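Local coordinates for protein N-acetylmuramoyl-L-alanine amidase AmiD (Escherichia coli, PDB 3D2Y) that hydrolyses, with one zinc ion, the amide bond between N-acetylmuramoyl groups and L-amino acids in cell-wall peptidoglycan fragments, at residues A[28-41]-A[96-110]. Numbering follows the deposited sequence.
Sequences RIKVLVIHYTADDF and LNDTSIGIELENRGW
T99 O is gripped by two backbone donors, K30 N at 2.9 Å and almost straight (173°), and V31 N, longer and more bent. From there 31-36 and 100-105 run parallel, zipped by I101 N to V31 O, V33 N to I101 O and so on to T37 N on L105 O. On the face that carries L32, I34, I101, I103 and L105, branched aliphatic chains suit a buried sheet: the CD1 methyl of L32 lies 3.7 Å from CD1 of I103, and helix 124-141 covers I101. These are central strands of the mixed sheet of the PGRP-like amidase fold, and their other face contributes to the catalytic centre, where H151 and D161 complete the zinc ligands with H35. There H35 and E104, the proton acceptor, are neighbours in register; E104 bends at chi2 (-101°), which brings OE2 to 3.0 Å from H35 CB, while H35 NE2 bonds to H84. The carboxylate lies 30° from the imidazole plane, and its OE1 meets the T37 methyl CG2. At the end of strand 31-36, Y36, a substrate-binding residue, packs on a modified side chain of the bound peptide, and G109 CA sits over its ring centre, 3.6 Å from the centroid, in a CH-pi contact. Glycine suits this spot, since a beta carbon would clash with the ring and phi is positive; N107 OD1 accepts from G109 N, two residues on, which makes an Asx turn. Replacing Y36 with an alanine would probably open a gap over G109 and strip packing from the bound peptide. A water bridges F41 N to E106 OE1; the other carboxylate oxygen of E106, OE2, accepts from A61 N.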
loop_
_atom_site.group_PDB
_atom_site.type_symbol
_atom_site.label_atom_id
_atom_site.label_comp_id
_atom_site.label_asym_id
_atom_site.label_seq_id
_atom_site.Cartn_x
_atom_site.Cartn_y
_atom_site.Cartn_z
ATOM N N ARG A 28 8.870 2.153 14.791
ATOM C CA ARG A 28 7.585 1.491 14.917
ATOM C C ARG A 28 6.801 1.528 13.584
ATOM O O ARG A 28 5.860 0.748 13.389
ATOM C CB ARG A 28 6.774 2.131 16.027
ATOM C CG ARG A 28 7.439 2.102 17.412
ATOM C CD ARG A 28 6.531 2.814 18.453
ATOM N NE ARG A 28 7.237 2.828 19.745
ATOM C CZ ARG A 28 7.273 1.793 20.589
ATOM N NH1 ARG A 28 7.968 1.948 21.699
ATOM N NH2 ARG A 28 6.595 0.623 20.359
ATOM N N ILE A 29 7.180 2.462 12.694
ATOM C CA ILE A 29 6.525 2.593 11.400
ATOM C C ILE A 29 7.264 1.710 10.364
ATOM O O ILE A 29 8.465 1.836 10.185
ATOM C CB ILE A 29 6.437 4.093 10.955
ATOM C CG1 ILE A 29 5.588 4.903 11.932
ATOM C CG2 ILE A 29 5.927 4.203 9.483
ATOM C CD1 ILE A 29 5.869 6.413 11.967
ATOM N N LYS A 30 6.541 0.817 9.700
ATOM C CA LYS A 30 7.128 -0.123 8.761
ATOM C C LYS A 30 6.400 -0.129 7.413
ATOM O O LYS A 30 6.920 -0.675 6.452
ATOM C CB LYS A 30 7.041 -1.548 9.318
ATOM C CG LYS A 30 7.778 -1.749 10.681
ATOM C CD LYS A 30 6.940 -2.572 11.651
ATOM C CE LYS A 30 7.368 -2.544 13.069
ATOM N NZ LYS A 30 8.074 -3.850 13.294
ATOM N N VAL A 31 5.205 0.472 7.355
ATOM C CA VAL A 31 4.308 0.303 6.216
ATOM C C VAL A 31 3.776 1.658 5.732
ATOM O O VAL A 31 3.473 2.550 6.552
ATOM C CB VAL A 31 3.162 -0.737 6.539
ATOM C CG1 VAL A 31 2.136 -0.824 5.418
ATOM C CG2 VAL A 31 3.758 -2.168 6.839
ATOM N N LEU A 32 3.770 1.819 4.419
ATOM C CA LEU A 32 3.141 2.999 3.774
ATOM C C LEU A 32 1.983 2.546 2.936
ATOM O O LEU A 32 2.170 1.809 1.943
ATOM C CB LEU A 32 4.153 3.716 2.889
ATOM C CG LEU A 32 3.716 5.011 2.215
ATOM C CD1 LEU A 32 3.182 5.989 3.284
ATOM C CD2 LEU A 32 4.827 5.665 1.332
ATOM N N VAL A 33 0.779 2.972 3.333
ATOM C CA VAL A 33 -0.461 2.574 2.664
ATOM C C VAL A 33 -1.060 3.695 1.738
ATOM O O VAL A 33 -1.306 4.803 2.186
ATOM C CB VAL A 33 -1.566 2.146 3.674
ATOM C CG1 VAL A 33 -2.807 1.684 2.926
ATOM C CG2 VAL A 33 -1.080 1.018 4.597
ATOM N N ILE A 34 -1.316 3.357 0.475
ATOM C CA ILE A 34 -1.902 4.307 -0.482
ATOM C C ILE A 34 -3.419 4.110 -0.612
ATOM O O ILE A 34 -3.889 2.983 -0.785
ATOM C CB ILE A 34 -1.225 4.211 -1.885
ATOM C CG1 ILE A 34 0.300 4.266 -1.735
ATOM C CG2 ILE A 34 -1.652 5.356 -2.755
ATOM C CD1 ILE A 34 0.829 5.583 -1.088
ATOM N N HIS A 35 -4.159 5.216 -0.535
ATOM C CA HIS A 35 -5.633 5.214 -0.642
ATOM C C HIS A 35 -6.083 6.170 -1.717
ATOM O O HIS A 35 -5.322 7.108 -2.043
ATOM C CB HIS A 35 -6.276 5.748 0.670
ATOM C CG HIS A 35 -5.934 4.962 1.905
ATOM N ND1 HIS A 35 -6.753 3.965 2.394
ATOM C CD2 HIS A 35 -4.892 5.060 2.765
ATOM C CE1 HIS A 35 -6.207 3.457 3.484
ATOM N NE2 HIS A 35 -5.067 4.090 3.721
ATOM N N TYR A 36 -7.306 6.002 -2.220
ATOM C CA TYR A 36 -8.054 7.146 -2.804
ATOM C C TYR A 36 -9.248 7.535 -1.922
ATOM O O TYR A 36 -9.744 6.730 -1.115
ATOM C CB TYR A 36 -8.496 6.979 -4.295
ATOM C CG TYR A 36 -9.329 5.750 -4.609
ATOM C CD1 TYR A 36 -10.531 5.470 -3.926
ATOM C CD2 TYR A 36 -8.908 4.833 -5.592
ATOM C CE1 TYR A 36 -11.252 4.306 -4.193
ATOM C CE2 TYR A 36 -9.662 3.678 -5.893
ATOM C CZ TYR A 36 -10.823 3.415 -5.173
ATOM O OH TYR A 36 -11.579 2.268 -5.428
ATOM N N THR A 37 -9.750 8.745 -2.139
ATOM C CA THR A 37 -10.770 9.327 -1.256
ATOM C C THR A 37 -12.172 8.937 -1.689
ATOM O O THR A 37 -13.090 8.887 -0.874
ATOM C CB THR A 37 -10.688 10.881 -1.227
ATOM O OG1 THR A 37 -10.935 11.471 -2.519
ATOM C CG2 THR A 37 -9.383 11.348 -0.743
ATOM N N ALA A 38 -12.310 8.663 -2.980
ATOM C CA ALA A 38 -13.629 8.572 -3.636
ATOM C C ALA A 38 -14.540 9.746 -3.355
ATOM O O ALA A 38 -15.728 9.553 -3.134
ATOM C CB ALA A 38 -14.347 7.221 -3.286
ATOM N N ASP A 39 -13.989 10.973 -3.369
ATOM C CA ASP A 39 -14.751 12.183 -3.035
ATOM C C ASP A 39 -13.849 13.406 -3.294
ATOM O O ASP A 39 -12.623 13.264 -3.445
ATOM C CB ASP A 39 -15.213 12.134 -1.562
ATOM C CG ASP A 39 -16.514 12.915 -1.298
ATOM O OD1 ASP A 39 -17.037 13.601 -2.211
ATOM O OD2 ASP A 39 -17.003 12.849 -0.137
ATOM N N ASP A 40 -14.461 14.589 -3.349
ATOM C CA ASP A 40 -13.787 15.840 -3.699
ATOM C C ASP A 40 -12.954 16.335 -2.544
ATOM O O ASP A 40 -13.087 15.843 -1.440
ATOM C CB ASP A 40 -14.825 16.904 -4.075
ATOM C CG ASP A 40 -15.733 17.252 -2.920
ATOM O OD1 ASP A 40 -15.315 18.049 -2.065
ATOM O OD2 ASP A 40 -16.863 16.745 -2.857
ATOM N N PHE A 41 -12.112 17.346 -2.776
ATOM C CA PHE A 41 -11.176 17.711 -1.719
ATOM C C PHE A 41 -11.832 18.144 -0.403
ATOM O O PHE A 41 -11.500 17.625 0.687
ATOM C CB PHE A 41 -10.229 18.831 -2.194
ATOM C CG PHE A 41 -9.167 19.144 -1.182
ATOM C CD1 PHE A 41 -8.083 18.289 -1.019
ATOM C CD2 PHE A 41 -9.279 20.242 -0.359
ATOM C CE1 PHE A 41 -7.090 18.564 -0.074
ATOM C CE2 PHE A 41 -8.299 20.503 0.592
ATOM C CZ PHE A 41 -7.211 19.648 0.723
ATOM N N LEU A 96 -3.050 -2.717 10.988
ATOM C CA LEU A 96 -2.049 -1.937 10.256
ATOM C C LEU A 96 -1.959 -0.446 10.572
ATOM O O LEU A 96 -0.893 0.167 10.361
ATOM C CB LEU A 96 -2.094 -2.253 8.752
ATOM C CG LEU A 96 -1.239 -3.415 8.247
ATOM C CD1 LEU A 96 0.304 -3.046 8.332
ATOM C CD2 LEU A 96 -1.559 -4.722 8.923
ATOM N N ASN A 97 -3.004 0.110 11.174
ATOM C CA ASN A 97 -3.006 1.486 11.670
ATOM C C ASN A 97 -1.801 1.679 12.582
ATOM O O ASN A 97 -1.169 2.723 12.538
ATOM C CB ASN A 97 -4.245 1.765 12.492
ATOM C CG ASN A 97 -5.426 2.148 11.639
ATOM O OD1 ASN A 97 -5.272 2.371 10.434
ATOM N ND2 ASN A 97 -6.627 2.214 12.256
ATOM N N ASP A 98 -1.500 0.646 13.371
ATOM C CA ASP A 98 -0.491 0.736 14.438
ATOM C C ASP A 98 0.887 1.021 13.858
ATOM O O ASP A 98 1.666 1.694 14.461
ATOM C CB ASP A 98 -0.389 -0.580 15.244
ATOM C CG ASP A 98 -1.642 -0.881 16.017
ATOM O OD1 ASP A 98 -2.566 -0.040 15.993
ATOM O OD2 ASP A 98 -1.705 -1.934 16.661
ATOM N N THR A 99 1.197 0.408 12.726
ATOM C CA THR A 99 2.529 0.447 12.155
ATOM C C THR A 99 2.629 1.115 10.780
ATOM O O THR A 99 3.645 0.958 10.110
ATOM C CB THR A 99 3.150 -1.001 12.088
ATOM O OG1 THR A 99 2.348 -1.843 11.228
ATOM C CG2 THR A 99 3.224 -1.632 13.527
ATOM N N SER A 100 1.609 1.851 10.356
ATOM C CA SER A 100 1.669 2.416 9.023
ATOM C C SER A 100 1.452 3.894 9.009
ATOM O O SER A 100 0.929 4.485 9.972
ATOM C CB SER A 100 0.650 1.743 8.110
ATOM O OG SER A 100 -0.695 2.144 8.432
ATOM N N ILE A 101 1.902 4.486 7.915
ATOM C CA ILE A 101 1.489 5.841 7.522
ATOM C C ILE A 101 0.495 5.715 6.378
ATOM O O ILE A 101 0.656 4.875 5.527
ATOM C CB ILE A 101 2.730 6.659 7.144
ATOM C CG1 ILE A 101 3.435 7.043 8.444
ATOM C CG2 ILE A 101 2.337 7.914 6.373
ATOM C CD1 ILE A 101 4.720 7.715 8.293
ATOM N N GLY A 102 -0.564 6.537 6.396
ATOM C CA GLY A 102 -1.631 6.432 5.398
ATOM C C GLY A 102 -1.622 7.711 4.599
ATOM O O GLY A 102 -1.588 8.801 5.166
ATOM N N ILE A 103 -1.546 7.562 3.287
ATOM C CA ILE A 103 -1.680 8.687 2.350
ATOM C C ILE A 103 -2.954 8.542 1.556
ATOM O O ILE A 103 -3.140 7.537 0.835
ATOM C CB ILE A 103 -0.463 8.819 1.415
ATOM C CG1 ILE A 103 0.781 9.126 2.258
ATOM C CG2 ILE A 103 -0.691 9.959 0.378
ATOM C CD1 ILE A 103 2.046 9.030 1.478
ATOM N N GLU A 104 -3.798 9.568 1.634
ATOM C CA GLU A 104 -5.038 9.622 0.849
ATOM C C GLU A 104 -4.860 10.571 -0.348
ATOM O O GLU A 104 -4.374 11.706 -0.204
ATOM C CB GLU A 104 -6.194 10.105 1.726
ATOM C CG GLU A 104 -6.703 9.055 2.728
ATOM C CD GLU A 104 -7.966 8.410 2.250
ATOM O OE1 GLU A 104 -8.779 9.114 1.643
ATOM O OE2 GLU A 104 -8.192 7.226 2.505
ATOM N N LEU A 105 -5.265 10.067 -1.505
ATOM C CA LEU A 105 -5.192 10.721 -2.816
ATOM C C LEU A 105 -6.606 11.053 -3.283
ATOM O O LEU A 105 -7.462 10.169 -3.424
ATOM C CB LEU A 105 -4.491 9.806 -3.811
ATOM C CG LEU A 105 -3.126 9.191 -3.447
ATOM C CD1 LEU A 105 -2.579 8.339 -4.603
ATOM C CD2 LEU A 105 -2.142 10.305 -3.137
ATOM N N GLU A 106 -6.843 12.333 -3.513
ATOM C CA GLU A 106 -8.151 12.765 -4.000
ATOM C C GLU A 106 -8.311 12.173 -5.392
ATOM O O GLU A 106 -7.586 12.533 -6.317
ATOM C CB GLU A 106 -8.285 14.276 -4.053
ATOM C CG GLU A 106 -9.657 14.745 -4.603
ATOM C CD GLU A 106 -9.693 16.196 -5.133
ATOM O OE1 GLU A 106 -10.689 16.528 -5.793
ATOM O OE2 GLU A 106 -8.764 16.987 -4.884
ATOM N N ASN A 107 -9.255 11.258 -5.523
ATOM C CA ASN A 107 -9.490 10.587 -6.800
ATOM C C ASN A 107 -10.859 9.939 -6.654
ATOM O O ASN A 107 -11.198 9.498 -5.561
ATOM C CB ASN A 107 -8.359 9.561 -7.062
ATOM C CG ASN A 107 -8.658 8.648 -8.264
ATOM O OD1 ASN A 107 -9.397 7.649 -8.137
ATOM N ND2 ASN A 107 -8.107 8.997 -9.444
ATOM N N ARG A 108 -11.640 9.891 -7.733
ATOM C CA ARG A 108 -13.035 9.437 -7.668
ATOM C C ARG A 108 -13.246 7.933 -7.410
ATOM O O ARG A 108 -14.369 7.507 -7.058
ATOM C CB ARG A 108 -13.782 9.880 -8.942
ATOM C CG ARG A 108 -15.115 9.190 -9.193
ATOM C CD ARG A 108 -15.522 9.286 -10.698
ATOM N NE ARG A 108 -14.713 10.301 -11.368
ATOM C CZ ARG A 108 -14.020 10.138 -12.495
ATOM N NH1 ARG A 108 -14.064 9.008 -13.187
ATOM N NH2 ARG A 108 -13.300 11.158 -12.946
ATOM N N GLY A 109 -12.180 7.145 -7.569
ATOM C CA GLY A 109 -12.290 5.674 -7.527
ATOM C C GLY A 109 -13.070 5.105 -8.700
ATOM O O GLY A 109 -12.926 5.582 -9.852
ATOM N N TRP A 110 -13.890 4.090 -8.412
ATOM C CA TRP A 110 -14.719 3.423 -9.422
ATOM C C TRP A 110 -16.165 3.887 -9.471
ATOM O O TRP A 110 -16.751 4.286 -8.461
ATOM C CB TRP A 110 -14.686 1.889 -9.297
ATOM C CG TRP A 110 -15.190 1.357 -8.000
ATOM C CD1 TRP A 110 -14.434 0.970 -6.931
ATOM C CD2 TRP A 110 -16.552 1.096 -7.639
ATOM N NE1 TRP A 110 -15.233 0.524 -5.920
ATOM C CE2 TRP A 110 -16.541 0.580 -6.326
ATOM C CE3 TRP A 110 -17.788 1.257 -8.296
ATOM C CZ2 TRP A 110 -17.715 0.220 -5.649
ATOM C CZ3 TRP A 110 -18.954 0.905 -7.617
ATOM C CH2 TRP A 110 -18.906 0.390 -6.309
HETATM O O HOH W 1 -12.134 18.905 -4.998
#